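Local coordinates for protein MarR family transcriptional regulator (Peptoclostridium difficile, PDB 5ERI) that probably acts as a DNA-binding transcription factor of the MarR family, built as a winged helix-turn-helix regulator, at residues A[89-101]-A[111-123]. Residues are numbered along the deposited sequence; the frame is centred on the assembly and turned at random.
Sequences AIQKLIKAGYVDK and YNLTPTDKSLEVY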
loop_
_atom_site.group_PDB
_atom_site.type_symbol
_atom_site.label_atom_id
_atom_site.label_comp_id
_atom_site.label_asym_id
_atom_site.label_seq_id
_atom_site.Cartn_x
_atom_site.Cartn_y
_atom_site.Cartn_z
ATOM N N ALA A 89 -5.306 -14.377 -4.035
ATOM C CA ALA A 89 -6.363 -13.775 -3.228
ATOM C C ALA A 89 -7.747 -14.354 -3.565
ATOM O O ALA A 89 -8.612 -14.563 -2.671
ATOM C CB ALA A 89 -6.363 -12.280 -3.477
ATOM N N ILE A 90 -7.986 -14.591 -4.859
ATOM C CA ILE A 90 -9.260 -15.146 -5.273
ATOM C C ILE A 90 -9.396 -16.548 -4.666
ATOM O O ILE A 90 -10.436 -16.900 -4.035
ATOM C CB ILE A 90 -9.388 -15.125 -6.822
ATOM C CG1 ILE A 90 -10.024 -13.826 -7.310
ATOM C CG2 ILE A 90 -10.334 -16.231 -7.292
ATOM C CD1 ILE A 90 -9.897 -12.638 -6.395
ATOM N N GLN A 91 -8.342 -17.348 -4.781
ATOM C CA GLN A 91 -8.434 -18.728 -4.161
ATOM C C GLN A 91 -8.875 -18.666 -2.694
ATOM O O GLN A 91 -9.804 -19.398 -2.241
ATOM C CB GLN A 91 -7.090 -19.485 -4.315
ATOM C CG GLN A 91 -6.771 -20.584 -3.269
ATOM C CD GLN A 91 -5.442 -21.290 -3.599
ATOM O OE1 GLN A 91 -4.372 -20.655 -3.802
ATOM N NE2 GLN A 91 -5.514 -22.577 -3.722
ATOM N N LYS A 92 -8.269 -17.743 -1.944
ATOM C CA LYS A 92 -8.657 -17.620 -0.539
ATOM C C LYS A 92 -10.089 -17.198 -0.363
ATOM O O LYS A 92 -10.763 -17.673 0.538
ATOM C CB LYS A 92 -7.796 -16.582 0.170
ATOM C CG LYS A 92 -6.593 -17.119 0.888
ATOM C CD LYS A 92 -5.919 -16.005 1.693
ATOM C CE LYS A 92 -4.577 -15.603 1.104
ATOM N NZ LYS A 92 -3.582 -15.675 2.209
ATOM N N LEU A 93 -10.545 -16.236 -1.167
ATOM C CA LEU A 93 -11.936 -15.762 -1.032
ATOM C C LEU A 93 -12.973 -16.838 -1.407
ATOM O O LEU A 93 -14.072 -16.896 -0.816
ATOM C CB LEU A 93 -12.174 -14.526 -1.884
ATOM C CG LEU A 93 -11.596 -13.189 -1.391
ATOM C CD1 LEU A 93 -11.631 -12.127 -2.484
ATOM C CD2 LEU A 93 -12.377 -12.724 -0.183
ATOM N N ILE A 94 -12.637 -17.677 -2.380
ATOM C CA ILE A 94 -13.522 -18.811 -2.728
ATOM C C ILE A 94 -13.587 -19.747 -1.508
ATOM O O ILE A 94 -14.669 -20.020 -0.997
ATOM C CB ILE A 94 -12.992 -19.556 -3.969
ATOM C CG1 ILE A 94 -13.273 -18.711 -5.193
ATOM C CG2 ILE A 94 -13.619 -20.944 -4.142
ATOM C CD1 ILE A 94 -12.418 -19.049 -6.372
ATOM N N LYS A 95 -12.417 -20.146 -1.002
ATOM C CA LYS A 95 -12.319 -21.036 0.181
ATOM C C LYS A 95 -13.079 -20.497 1.371
ATOM O O LYS A 95 -13.742 -21.226 2.083
ATOM C CB LYS A 95 -10.851 -21.313 0.568
ATOM C CG LYS A 95 -10.352 -22.718 0.188
ATOM C CD LYS A 95 -9.325 -23.238 1.209
ATOM C CE LYS A 95 -9.226 -24.763 1.252
ATOM N NZ LYS A 95 -8.974 -25.222 2.649
ATOM N N ALA A 96 -13.030 -19.204 1.577
ATOM C CA ALA A 96 -13.841 -18.598 2.643
ATOM C C ALA A 96 -15.317 -18.394 2.238
ATOM O O ALA A 96 -16.064 -17.809 3.028
ATOM C CB ALA A 96 -13.241 -17.279 3.068
ATOM N N GLY A 97 -15.732 -18.819 1.024
ATOM C CA GLY A 97 -17.165 -18.679 0.600
ATOM C C GLY A 97 -17.645 -17.259 0.231
ATOM O O GLY A 97 -18.839 -16.937 0.345
ATOM N N TYR A 98 -16.737 -16.383 -0.210
ATOM C CA TYR A 98 -17.162 -15.012 -0.508
ATOM C C TYR A 98 -17.351 -14.854 -2.013
ATOM O O TYR A 98 -18.069 -13.988 -2.469
ATOM C CB TYR A 98 -16.149 -14.005 0.016
ATOM C CG TYR A 98 -16.139 -13.748 1.488
ATOM C CD1 TYR A 98 -17.216 -13.178 2.090
ATOM C CD2 TYR A 98 -14.989 -13.944 2.246
ATOM C CE1 TYR A 98 -17.204 -12.870 3.429
ATOM C CE2 TYR A 98 -14.957 -13.647 3.601
ATOM C CZ TYR A 98 -16.088 -13.097 4.178
ATOM O OH TYR A 98 -16.156 -12.801 5.503
ATOM N N VAL A 99 -16.746 -15.740 -2.783
ATOM C CA VAL A 99 -16.710 -15.590 -4.216
ATOM C C VAL A 99 -16.918 -16.926 -4.890
ATOM O O VAL A 99 -16.463 -17.934 -4.400
ATOM C CB VAL A 99 -15.321 -15.059 -4.637
ATOM C CG1 VAL A 99 -15.081 -15.175 -6.122
ATOM C CG2 VAL A 99 -15.204 -13.601 -4.226
ATOM N N ASP A 100 -17.582 -16.908 -6.043
ATOM C CA ASP A 100 -17.664 -18.073 -6.931
ATOM C C ASP A 100 -16.937 -17.703 -8.196
ATOM O O ASP A 100 -16.978 -16.565 -8.595
ATOM C CB ASP A 100 -19.125 -18.407 -7.274
ATOM C CG ASP A 100 -19.904 -18.960 -6.082
ATOM O OD1 ASP A 100 -19.318 -19.754 -5.271
ATOM O OD2 ASP A 100 -21.101 -18.593 -5.973
ATOM N N LYS A 101 -16.207 -18.641 -8.781
ATOM C CA LYS A 101 -15.610 -18.463 -10.109
ATOM C C LYS A 101 -16.165 -19.529 -11.039
ATOM O O LYS A 101 -16.370 -20.677 -10.628
ATOM C CB LYS A 101 -14.088 -18.522 -10.122
ATOM C CG LYS A 101 -13.434 -19.871 -9.923
ATOM C CD LYS A 101 -11.904 -19.738 -10.063
ATOM C CE LYS A 101 -11.156 -21.072 -9.877
ATOM N NZ LYS A 101 -11.236 -21.747 -8.529
ATOM N N TYR A 111 -11.837 -16.893 -16.092
ATOM C CA TYR A 111 -12.873 -17.204 -15.127
ATOM C C TYR A 111 -13.638 -15.940 -14.915
ATOM O O TYR A 111 -13.048 -14.883 -14.898
ATOM C CB TYR A 111 -12.269 -17.624 -13.761
ATOM C CG TYR A 111 -11.664 -19.004 -13.694
ATOM C CD1 TYR A 111 -12.483 -20.105 -13.488
ATOM C CD2 TYR A 111 -10.271 -19.221 -13.839
ATOM C CE1 TYR A 111 -11.964 -21.390 -13.432
ATOM C CE2 TYR A 111 -9.731 -20.514 -13.768
ATOM C CZ TYR A 111 -10.583 -21.598 -13.567
ATOM O OH TYR A 111 -10.118 -22.907 -13.480
ATOM N N ASN A 112 -14.936 -16.046 -14.684
ATOM C CA ASN A 112 -15.700 -14.945 -14.264
ATOM C C ASN A 112 -15.886 -15.058 -12.802
ATOM O O ASN A 112 -16.306 -16.098 -12.303
ATOM C CB ASN A 112 -17.060 -14.919 -14.982
ATOM C CG ASN A 112 -16.900 -15.079 -16.481
ATOM O OD1 ASN A 112 -15.998 -14.488 -17.071
ATOM N ND2 ASN A 112 -17.674 -15.986 -17.078
ATOM N N LEU A 113 -15.645 -13.946 -12.113
ATOM C CA LEU A 113 -15.859 -13.885 -10.664
ATOM C C LEU A 113 -17.159 -13.249 -10.347
ATOM O O LEU A 113 -17.465 -12.189 -10.863
ATOM C CB LEU A 113 -14.709 -13.098 -9.953
ATOM C CG LEU A 113 -13.306 -13.496 -10.460
ATOM C CD1 LEU A 113 -12.278 -12.435 -10.166
ATOM C CD2 LEU A 113 -12.928 -14.850 -9.895
ATOM N N THR A 114 -17.822 -13.812 -9.359
ATOM C CA THR A 114 -19.105 -13.405 -8.921
ATOM C C THR A 114 -19.164 -13.460 -7.410
ATOM O O THR A 114 -18.546 -14.333 -6.804
ATOM C CB THR A 114 -20.099 -14.402 -9.563
ATOM O OG1 THR A 114 -20.943 -13.663 -10.438
ATOM C CG2 THR A 114 -20.930 -15.190 -8.559
ATOM N N PRO A 115 -19.930 -12.539 -6.781
ATOM C CA PRO A 115 -20.063 -12.588 -5.327
ATOM C C PRO A 115 -21.104 -13.618 -4.926
ATOM O O PRO A 115 -22.093 -13.793 -5.656
ATOM C CB PRO A 115 -20.583 -11.182 -4.982
ATOM C CG PRO A 115 -21.416 -10.766 -6.186
ATOM C CD PRO A 115 -20.685 -11.405 -7.355
ATOM N N THR A 116 -20.902 -14.241 -3.765
ATOM C CA THR A 116 -21.878 -15.132 -3.196
ATOM C C THR A 116 -22.814 -14.336 -2.303
ATOM O O THR A 116 -22.498 -13.172 -1.951
ATOM C CB THR A 116 -21.205 -16.192 -2.324
ATOM O OG1 THR A 116 -20.512 -15.549 -1.223
ATOM C CG2 THR A 116 -20.258 -17.013 -3.176
ATOM N N ASP A 117 -23.923 -14.984 -1.903
ATOM C CA ASP A 117 -24.977 -14.368 -1.066
ATOM C C ASP A 117 -24.394 -13.760 0.226
ATOM O O ASP A 117 -24.768 -12.646 0.635
ATOM C CB ASP A 117 -26.094 -15.400 -0.731
ATOM C CG ASP A 117 -27.174 -15.526 -1.849
ATOM O OD1 ASP A 117 -27.091 -14.791 -2.877
ATOM O OD2 ASP A 117 -28.110 -16.365 -1.682
ATOM N N LYS A 118 -23.453 -14.499 0.810
ATOM C CA LYS A 118 -22.728 -14.098 2.022
ATOM C C LYS A 118 -22.039 -12.703 1.938
ATOM O O LYS A 118 -22.198 -11.801 2.816
ATOM C CB LYS A 118 -21.654 -15.172 2.308
ATOM C CG LYS A 118 -20.788 -14.856 3.526
ATOM C CD LYS A 118 -20.123 -16.102 4.059
ATOM C CE LYS A 118 -18.807 -15.753 4.706
ATOM N NZ LYS A 118 -17.979 -16.975 4.684
ATOM N N SER A 119 -21.258 -12.556 0.872
ATOM C CA SER A 119 -20.477 -11.364 0.663
ATOM C C SER A 119 -21.353 -10.090 0.404
ATOM O O SER A 119 -20.938 -8.955 0.666
ATOM C CB SER A 119 -19.418 -11.659 -0.408
ATOM O OG SER A 119 -19.972 -11.615 -1.684
ATOM N N LEU A 120 -22.604 -10.284 0.001
ATOM C CA LEU A 120 -23.486 -9.164 -0.260
ATOM C C LEU A 120 -23.860 -8.407 1.002
ATOM O O LEU A 120 -24.033 -7.178 0.965
ATOM C CB LEU A 120 -24.719 -9.608 -1.044
ATOM C CG LEU A 120 -24.393 -9.731 -2.541
ATOM C CD1 LEU A 120 -25.326 -10.725 -3.242
ATOM C CD2 LEU A 120 -24.421 -8.373 -3.227
ATOM N N GLU A 121 -23.931 -9.092 2.131
ATOM C CA GLU A 121 -24.124 -8.365 3.411
ATOM C C GLU A 121 -22.846 -7.642 3.848
ATOM O O GLU A 121 -22.872 -6.503 4.327
ATOM C CB GLU A 121 -24.561 -9.339 4.505
ATOM C CG GLU A 121 -25.526 -8.748 5.532
ATOM C CD GLU A 121 -26.313 -9.840 6.227
ATOM O OE1 GLU A 121 -27.497 -10.078 5.873
ATOM O OE2 GLU A 121 -25.716 -10.497 7.099
ATOM N N VAL A 122 -21.712 -8.312 3.661
ATOM C CA VAL A 122 -20.436 -7.782 4.099
ATOM C C VAL A 122 -20.105 -6.533 3.273
ATOM O O VAL A 122 -19.485 -5.585 3.772
ATOM C CB VAL A 122 -19.328 -8.874 4.053
ATOM C CG1 VAL A 122 -17.948 -8.289 4.281
ATOM C CG2 VAL A 122 -19.605 -9.934 5.115
ATOM N N TYR A 123 -20.555 -6.508 2.027
ATOM C CA TYR A 123 -20.190 -5.423 1.126
ATOM C C TYR A 123 -20.583 -4.082 1.727
ATOM O O TYR A 123 -19.812 -3.115 1.650
ATOM C CB TYR A 123 -20.814 -5.592 -0.254
ATOM C CG TYR A 123 -20.554 -4.403 -1.121
ATOM C CD1 TYR A 123 -19.329 -4.228 -1.698
ATOM C CD2 TYR A 123 -21.507 -3.438 -1.340
ATOM C CE1 TYR A 123 -19.042 -3.136 -2.483
ATOM C CE2 TYR A 123 -21.219 -2.318 -2.124
ATOM C CZ TYR A 123 -19.982 -2.180 -2.686
ATOM O OH TYR A 123 -19.639 -1.094 -3.478
#
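With CG anti to the backbone N (chi1 178°) and the chain extended beyond it, K118 stretches across Y98, whose CG is anti to its own carbonyl carbon. The ammonium therefore stands over one ring face, a cation-pi contact with NZ 4.4 Å from the Y98 centroid, and goes on to donate to A96 O, 2.7 Å from NZ. The two meet in the winged helix-turn-helix fold, where helix 83-95 leads through the turn at A96-Y98 into the wing, the antiparallel hairpin of strands 99-103 and 111-115, and helix 117-138 follows. Helix 83-95 ends in a Schellman motif at G97, and G97 O accepts a hydrogen bond from T116 OG1 at 2.7 Å. Next along, Y98 O accepts T116 N in a nearly straight bond (170°), though the N-H comes from above the carbonyl plane. The Y98 hydroxyl is hydrogen-bonded to L51 O. In the hairpin, D100 and T114 form a hydrogen-bonded pair, D100 N lying 2.9 Å from T114 O. On the face of the sheet that carries V99, K101 and L113, I90 and L113 meet tip to tip, I90 CG1 against L113 CD1, and both also touch L75 of helix 72-79. Farther along the wing, K101 lays its aliphatic chain over a face of the Y111 ring, with CD 3.7 Å from the centroid.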